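Local coordinates for protein putative dehydrogenase (Pseudomonas fluorescens, PDB 6UUG) that acts as the oxygenase of a two-component flavin-dependent methanesulfinate monooxygenase system in bacterial sulfur assimilation, at residues A252-T257 and E315-L320; H258-I263 and V348-Q353. All coordinates share one frame; numbering follows the deposited sequence.

Interaction 1 of 2, residues A252-T257 and E315-L320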
ATOM      1  N   ALA A 252       4.960  29.249  -2.996  1.00 27.67           N
ATOM      2  CA  ALA A 252       5.654  28.535  -1.921  1.00 27.94           C
ATOM      3  C   ALA A 252       5.389  27.031  -1.986  1.00 28.26           C
ATOM      4  O   ALA A 252       6.328  26.228  -1.930  1.00 29.16           O
ATOM      5  CB  ALA A 252       5.238  29.100  -0.559  1.00 28.88           C
ATOM      6  N   GLN A 253       4.114  26.636  -2.107  1.00 27.78           N
ATOM      7  CA  GLN A 253       3.762  25.218  -2.177  1.00 28.26           C
ATOM      8  C   GLN A 253       4.398  24.535  -3.380  1.00 28.05           C
ATOM      9  O   GLN A 253       4.905  23.415  -3.265  1.00 27.55           O
ATOM     10  CB  GLN A 253       2.244  25.058  -2.235  1.00 30.12           C
ATOM     11  CG  GLN A 253       1.544  25.468  -0.946  1.00 31.31           C
ATOM     12  CD  GLN A 253       1.745  24.442   0.157  1.00 38.37           C
ATOM     13  OE1 GLN A 253       1.546  23.246  -0.063  1.00 36.55           O
ATOM     14  NE2 GLN A 253       2.163  24.901   1.343  1.00 41.40           N
ATOM     15  N   LEU A 254       4.368  25.184  -4.548  1.00 26.16           N
ATOM     16  CA  LEU A 254       4.962  24.566  -5.730  1.00 24.07           C
ATOM     17  C   LEU A 254       6.492  24.568  -5.670  1.00 26.45           C
ATOM     18  O   LEU A 254       7.129  23.708  -6.292  1.00 27.54           O
ATOM     19  CB  LEU A 254       4.441  25.272  -7.001  1.00 27.70           C
ATOM     20  CG  LEU A 254       4.739  24.573  -8.335  1.00 29.14           C
ATOM     21  CD1 LEU A 254       4.276  23.135  -8.308  1.00 27.36           C
ATOM     22  CD2 LEU A 254       4.069  25.311  -9.504  1.00 27.40           C
ATOM     23  N   THR A 255       7.097  25.490  -4.915  1.00 26.27           N
ATOM     24  CA  THR A 255       8.546  25.448  -4.707  1.00 26.24           C
ATOM     25  C   THR A 255       8.937  24.202  -3.924  1.00 27.55           C
ATOM     26  O   THR A 255       9.838  23.458  -4.334  1.00 28.27           O
ATOM     27  CB  THR A 255       9.011  26.722  -3.989  1.00 27.97           C
ATOM     28  OG1 THR A 255       8.774  27.863  -4.833  1.00 29.99           O
ATOM     29  CG2 THR A 255      10.501  26.652  -3.646  1.00 30.31           C
ATOM     30  N   PHE A 256       8.242  23.947  -2.805  1.00 26.87           N
ATOM     31  CA  PHE A 256       8.447  22.701  -2.065  1.00 28.87           C
ATOM     32  C   PHE A 256       8.223  21.496  -2.958  1.00 25.24           C
ATOM     33  O   PHE A 256       8.984  20.527  -2.905  1.00 27.55           O
ATOM     34  CB  PHE A 256       7.491  22.610  -0.870  1.00 30.81           C
ATOM     35  CG  PHE A 256       7.938  23.390   0.325  1.00 34.87           C
ATOM     36  CD1 PHE A 256       9.168  23.134   0.906  1.00 42.12           C
ATOM     37  CD2 PHE A 256       7.107  24.333   0.899  1.00 41.01           C
ATOM     38  CE1 PHE A 256       9.582  23.844   2.024  1.00 46.18           C
ATOM     39  CE2 PHE A 256       7.511  25.047   2.017  1.00 44.27           C
ATOM     40  CZ  PHE A 256       8.754  24.800   2.578  1.00 43.87           C
ATOM     41  N   THR A 257       7.165  21.541  -3.778  1.00 25.58           N
ATOM     42  CA  THR A 257       6.823  20.400  -4.620  1.00 25.13           C
ATOM     43  C   THR A 257       7.950  20.079  -5.594  1.00 23.74           C
ATOM     44  O   THR A 257       8.286  18.906  -5.791  1.00 25.75           O
ATOM     45  CB  THR A 257       5.517  20.660  -5.378  1.00 26.17           C
ATOM     46  OG1 THR A 257       4.443  20.843  -4.445  1.00 28.14           O
ATOM     47  CG2 THR A 257       5.168  19.469  -6.275  1.00 25.73           C
ATOM     48  N   GLU A 315       4.869  19.285 -13.562  1.00 24.51           N
ATOM     49  CA  GLU A 315       5.069  20.144 -14.725  1.00 28.57           C
ATOM     50  C   GLU A 315       3.762  20.773 -15.173  1.00 29.14           C
ATOM     51  O   GLU A 315       3.763  21.912 -15.671  1.00 27.47           O
ATOM     52  CB  GLU A 315       5.727  19.337 -15.844  1.00 29.03           C
ATOM     53  CG  GLU A 315       7.174  19.045 -15.505  1.00 28.13           C
ATOM     54  CD  GLU A 315       7.844  18.030 -16.415  1.00 37.07           C
ATOM     55  OE1 GLU A 315       7.168  17.469 -17.315  1.00 39.53           O
ATOM     56  OE2 GLU A 315       9.058  17.791 -16.215  1.00 36.48           O
ATOM     57  N   ARG A 316       2.640  20.067 -14.994  1.00 25.43           N
ATOM     58  CA  ARG A 316       1.356  20.678 -15.318  1.00 25.81           C
ATOM     59  C   ARG A 316       1.042  21.829 -14.373  1.00 30.29           C
ATOM     60  O   ARG A 316       0.582  22.890 -14.810  1.00 27.49           O
ATOM     61  CB  ARG A 316       0.214  19.668 -15.279  1.00 28.72           C
ATOM     62  CG  ARG A 316      -1.072  20.448 -15.526  1.00 34.02           C
ATOM     63  CD  ARG A 316      -2.296  19.749 -15.273  1.00 38.55           C
ATOM     64  NE  ARG A 316      -2.409  19.243 -13.917  1.00 37.32           N
ATOM     65  CZ  ARG A 316      -3.416  18.462 -13.575  1.00 36.54           C
ATOM     66  NH1 ARG A 316      -4.327  18.159 -14.500  1.00 39.26           N
ATOM     67  NH2 ARG A 316      -3.514  17.989 -12.349  1.00 30.32           N
ATOM     68  N   ALA A 317       1.280  21.647 -13.075  1.00 27.06           N
ATOM     69  CA  ALA A 317       1.081  22.760 -12.149  1.00 26.45           C
ATOM     70  C   ALA A 317       1.976  23.944 -12.487  1.00 25.47           C
ATOM     71  O   ALA A 317       1.556  25.107 -12.363  1.00 26.29           O
ATOM     72  CB  ALA A 317       1.346  22.292 -10.712  1.00 27.87           C
ATOM     73  N   ALA A 318       3.215  23.679 -12.910  1.00 25.44           N
ATOM     74  CA  ALA A 318       4.114  24.779 -13.240  1.00 26.35           C
ATOM     75  C   ALA A 318       3.608  25.550 -14.452  1.00 27.21           C
ATOM     76  O   ALA A 318       3.662  26.780 -14.464  1.00 27.89           O
ATOM     77  CB  ALA A 318       5.531  24.258 -13.483  1.00 28.01           C
ATOM     78  N   ALA A 319       3.102  24.849 -15.470  1.00 28.64           N
ATOM     79  CA  ALA A 319       2.541  25.546 -16.632  1.00 28.90           C
ATOM     80  C   ALA A 319       1.336  26.395 -16.241  1.00 30.38           C
ATOM     81  O   ALA A 319       1.183  27.532 -16.713  1.00 29.04           O
ATOM     82  CB  ALA A 319       2.160  24.536 -17.714  1.00 32.91           C
ATOM     83  N   LEU A 320       0.456  25.857 -15.395  1.00 26.89           N
ATOM     84  CA  LEU A 320      -0.695  26.628 -14.943  1.00 26.31           C
ATOM     85  C   LEU A 320      -0.263  27.847 -14.141  1.00 28.90           C
ATOM     86  O   LEU A 320      -0.919  28.891 -14.215  1.00 29.47           O
ATOM     87  CB  LEU A 320      -1.643  25.759 -14.108  1.00 26.24           C
ATOM     88  CG  LEU A 320      -2.394  24.638 -14.831  1.00 28.93           C
ATOM     89  CD1 LEU A 320      -3.132  23.772 -13.822  1.00 32.59           C
ATOM     90  CD2 LEU A 320      -3.386  25.242 -15.812  1.00 31.08           C
TER
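L254 meets A317 and A318 where helix 247-277 passes helix 294-327, the two segments running obliquely, in broadly opposing directions. Their CA atoms come no closer than the 7.6 Å between L254 CA and A318 CA, and the leucine side chain spans this separation. The CB of L254 sets off toward segment 315-320 but does not itself touch it. Beyond it, CG stands anti to the backbone N (chi1 -168°); it makes no close contact of its own and is the branch point from which CD1 and CD2 fork over A317 and the start of A318. CD1 rests against the methyl of A317, with L254 CD1 and A317 CB 3.9 Å apart. CD2 reaches the backbone instead: it lies 3.8 Å from A318 CA, and L254 CD2 is equally 3.8 Å from A317 O. The A318 methyl is a looser neighbour, with L254 CD2 and A318 CB separated by 4.4 Å.

All three residues are buried in the helical C-terminal domain characteristic of the acyl-CoA dehydrogenase fold, and the contact is a small apolar one in which short alanine side chains let a leucine tip approach the main chain of the facing helix. L89 of helix 85-96 and L321 of helix 294-327 also pack on L254, while S86 touches A318.

One turn further along, T257 turns its hydroxyl back onto its own helix. T257 OG1 donates to Q253 O at 2.9 Å from above the carbonyl plane, and the backbone N of T257 approaches the same oxygen from the opposite face, so two bonds grip it. Neighbouring residues of segment 315-320 serve other interfaces: R316 forms a salt bridge with E308 of the second subunit, and E315 one with R93 of helix 85-96.

Interaction 2 of 2, residues H258-I263 and V348-Q353; sequences HMFLGI and VAASRQ
Where F260 and L261 face A350, segments 258-263 and 348-353 run in the same general direction at 35°, their axes 8.7 Å apart at closest approach. The backbones are nearest at L261 and A350, with L261 CA 5.7 Å from A350 CA, an approach consistent with the small side chain of A350. Its methyl points at the other helix and packs against the start of the F260 side chain, with A350 CB 3.8 Å from F260 CB. The same methyl also lies at the edge of the F260 ring, near the ring plane.

With CG beside its backbone N (chi1 -63°), F260 carries its ring along the flank of segment 348-353 to S351. There S351 OG is 3.2 Å from F260 CE2, approaching the ring obliquely; its hydrogen bond is made within its own helix, to K347 O.

This packing belongs to the helical bundle of the acyl-CoA dehydrogenase C-terminal domain, where L383 and Q386 of helix 378-386 also touch F260 and I310 of helix 294-327 touches A350. A water bridges the two backbones, with its oxygen 2.8 Å from A350 O, to which it donates, and donating more weakly to F260 O. On the same segment as A350, R352 forms a salt bridge with E302 of the second subunit.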
ATOM      1  N   HIS A 258       8.524  21.107  -6.235  1.00 26.30           N
ATOM      2  CA  HIS A 258       9.651  20.872  -7.136  1.00 25.95           C
ATOM      3  C   HIS A 258      10.852  20.313  -6.386  1.00 27.94           C
ATOM      4  O   HIS A 258      11.613  19.503  -6.937  1.00 26.28           O
ATOM      5  CB  HIS A 258      10.028  22.169  -7.864  1.00 26.15           C
ATOM      6  CG  HIS A 258       9.180  22.452  -9.059  1.00 24.78           C
ATOM      7  ND1 HIS A 258       7.879  22.888  -8.970  1.00 25.35           N
ATOM      8  CD2 HIS A 258       9.459  22.349 -10.384  1.00 26.33           C
ATOM      9  CE1 HIS A 258       7.391  23.051 -10.193  1.00 28.25           C
ATOM     10  NE2 HIS A 258       8.333  22.731 -11.069  1.00 24.98           N
ATOM     11  N   MET A 259      11.065  20.765  -5.142  1.00 28.07           N
ATOM     12  CA  MET A 259      12.118  20.194  -4.298  0.53 29.23           C
ATOM     13  C   MET A 259      11.890  18.706  -4.074  1.00 28.33           C
ATOM     14  O   MET A 259      12.829  17.898  -4.159  1.00 27.57           O
ATOM     15  CB  MET A 259      12.174  20.910  -2.939  0.53 29.80           C
ATOM     16  CG  MET A 259      12.708  22.327  -2.944  0.53 26.91           C
ATOM     17  SD  MET A 259      12.394  23.172  -1.361  0.53 35.28           S
ATOM     18  CE  MET A 259      13.037  21.983  -0.190  0.53 37.03           C
ATOM     19  N   PHE A 260      10.649  18.334  -3.726  1.00 26.21           N
ATOM     20  CA  PHE A 260      10.325  16.937  -3.458  1.00 27.81           C
ATOM     21  C   PHE A 260      10.616  16.060  -4.668  1.00 27.41           C
ATOM     22  O   PHE A 260      11.168  14.961  -4.538  1.00 25.72           O
ATOM     23  CB  PHE A 260       8.844  16.791  -3.073  1.00 28.98           C
ATOM     24  CG  PHE A 260       8.431  17.512  -1.799  1.00 27.61           C
ATOM     25  CD1 PHE A 260       9.353  18.122  -0.967  1.00 30.88           C
ATOM     26  CD2 PHE A 260       7.078  17.571  -1.451  1.00 30.40           C
ATOM     27  CE1 PHE A 260       8.939  18.787   0.212  1.00 31.98           C
ATOM     28  CE2 PHE A 260       6.668  18.232  -0.289  1.00 28.41           C
ATOM     29  CZ  PHE A 260       7.602  18.832   0.535  1.00 30.19           C
ATOM     30  N   LEU A 261      10.196  16.509  -5.853  1.00 26.31           N
ATOM     31  CA  LEU A 261      10.474  15.742  -7.061  1.00 25.04           C
ATOM     32  C   LEU A 261      11.975  15.633  -7.302  1.00 28.18           C
ATOM     33  O   LEU A 261      12.487  14.542  -7.580  1.00 26.68           O
ATOM     34  CB  LEU A 261       9.773  16.375  -8.268  1.00 26.49           C
ATOM     35  CG  LEU A 261      10.171  15.843  -9.648  1.00 25.64           C
ATOM     36  CD1 LEU A 261       9.909  14.357  -9.792  1.00 26.82           C
ATOM     37  CD2 LEU A 261       9.356  16.621 -10.701  1.00 27.35           C
ATOM     38  N   GLY A 262      12.698  16.751  -7.175  1.00 26.84           N
ATOM     39  CA  GLY A 262      14.147  16.720  -7.348  1.00 26.34           C
ATOM     40  C   GLY A 262      14.840  15.744  -6.409  1.00 26.96           C
ATOM     41  O   GLY A 262      15.734  15.004  -6.817  1.00 27.05           O
ATOM     42  N   ILE A 263      14.427  15.721  -5.144  1.00 25.76           N
ATOM     43  CA  ILE A 263      15.034  14.788  -4.188  1.00 26.42           C
ATOM     44  C   ILE A 263      14.825  13.341  -4.638  1.00 28.91           C
ATOM     45  O   ILE A 263      15.765  12.535  -4.660  1.00 27.68           O
ATOM     46  CB  ILE A 263      14.459  15.018  -2.780  1.00 25.57           C
ATOM     47  CG1 ILE A 263      14.924  16.354  -2.195  1.00 28.03           C
ATOM     48  CG2 ILE A 263      14.858  13.867  -1.866  1.00 27.54           C
ATOM     49  CD1 ILE A 263      14.099  16.786  -0.974  1.00 27.91           C
ATOM     50  N   VAL A 348       0.900  16.195  -3.066  1.00 25.38           N
ATOM     51  CA  VAL A 348       0.588  14.922  -2.414  1.00 26.62           C
ATOM     52  C   VAL A 348       1.332  13.777  -3.099  1.00 25.90           C
ATOM     53  O   VAL A 348       1.968  12.940  -2.441  1.00 26.41           O
ATOM     54  CB  VAL A 348      -0.930  14.683  -2.387  1.00 27.74           C
ATOM     55  CG1 VAL A 348      -1.237  13.271  -1.887  1.00 27.42           C
ATOM     56  CG2 VAL A 348      -1.575  15.704  -1.453  1.00 27.64           C
ATOM     57  N   ALA A 349       1.301  13.742  -4.436  1.00 25.87           N
ATOM     58  CA  ALA A 349       1.988  12.677  -5.158  1.00 26.86           C
ATOM     59  C   ALA A 349       3.491  12.738  -4.930  1.00 25.04           C
ATOM     60  O   ALA A 349       4.128  11.711  -4.644  1.00 27.97           O
ATOM     61  CB  ALA A 349       1.681  12.752  -6.654  1.00 28.49           C
ATOM     62  N   ALA A 350       4.079  13.930  -5.044  1.00 24.08           N
ATOM     63  CA  ALA A 350       5.525  14.045  -4.849  1.00 24.57           C
ATOM     64  C   ALA A 350       5.917  13.646  -3.436  1.00 26.00           C
ATOM     65  O   ALA A 350       6.950  13.006  -3.234  1.00 26.12           O
ATOM     66  CB  ALA A 350       6.005  15.462  -5.135  1.00 26.16           C
ATOM     67  N   SER A 351       5.101  14.019  -2.451  1.00 27.03           N
ATOM     68  CA  SER A 351       5.418  13.707  -1.058  1.00 25.28           C
ATOM     69  C   SER A 351       5.374  12.212  -0.814  1.00 26.70           C
ATOM     70  O   SER A 351       6.329  11.621  -0.285  1.00 31.12           O
ATOM     71  CB  SER A 351       4.428  14.416  -0.124  1.00 28.66           C
ATOM     72  OG  SER A 351       4.610  15.828  -0.166  1.00 31.87           O
ATOM     73  N   ARG A 352       4.247  11.588  -1.155  1.00 26.93           N
ATOM     74  CA  ARG A 352       4.023  10.193  -0.784  1.00 26.53           C
ATOM     75  C   ARG A 352       4.848   9.254  -1.643  1.00 29.63           C
ATOM     76  O   ARG A 352       5.536   8.357  -1.127  1.00 28.63           O
ATOM     77  CB  ARG A 352       2.552   9.842  -0.929  1.00 28.85           C
ATOM     78  CG  ARG A 352       1.710  10.465   0.106  1.00 37.79           C
ATOM     79  CD  ARG A 352       0.327   9.909   0.012  1.00 43.77           C
ATOM     80  NE  ARG A 352      -0.265   9.832   1.335  1.00 44.57           N
ATOM     81  CZ  ARG A 352      -1.512   9.436   1.546  1.00 45.78           C
ATOM     82  NH1 ARG A 352      -2.258   9.090   0.506  1.00 34.83           N
ATOM     83  NH2 ARG A 352      -2.003   9.389   2.782  1.00 44.83           N
ATOM     84  N   GLN A 353       4.750   9.407  -2.962  1.00 26.97           N
ATOM     85  CA  GLN A 353       5.501   8.519  -3.837  1.00 28.09           C
ATOM     86  C   GLN A 353       6.997   8.817  -3.780  1.00 28.29           C
ATOM     87  O   GLN A 353       7.822   7.902  -3.922  1.00 27.91           O
ATOM     88  CB  GLN A 353       4.967   8.629  -5.265  1.00 29.00           C
ATOM     89  CG  GLN A 353       3.539   8.090  -5.428  1.00 30.22           C
ATOM     90  CD  GLN A 353       3.062   8.203  -6.873  1.00 38.51           C
ATOM     91  OE1 GLN A 353       2.591   9.250  -7.294  1.00 42.26           O
ATOM     92  NE2 GLN A 353       3.203   7.129  -7.634  1.00 45.47           N
TER
HETATM   93  O   HOH W   1       8.800  13.234  -5.268  1.00 38.73           O

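In the fold
Helix 247-277 supplies the first segment of both contacts, 252-257 and then, directly after it, 258-263. Interaction 1 closes its loop when the chain returns along helix 294-327, after 57 intervening residues that are mostly helical. Interaction 2 closes later, on helix 333-360, after 84. Because 258-263 begins before 315-320 is reached and finds its partner only beyond it, the two loops cross. Their centres are 11 Å apart and they pack on each other: A318 CB lies 4.0 Å from H258 CE1, and T257 O lies 4.2 Å from A350 CB. Together they join helix 247-277 to two successive helices of the C-terminal domain.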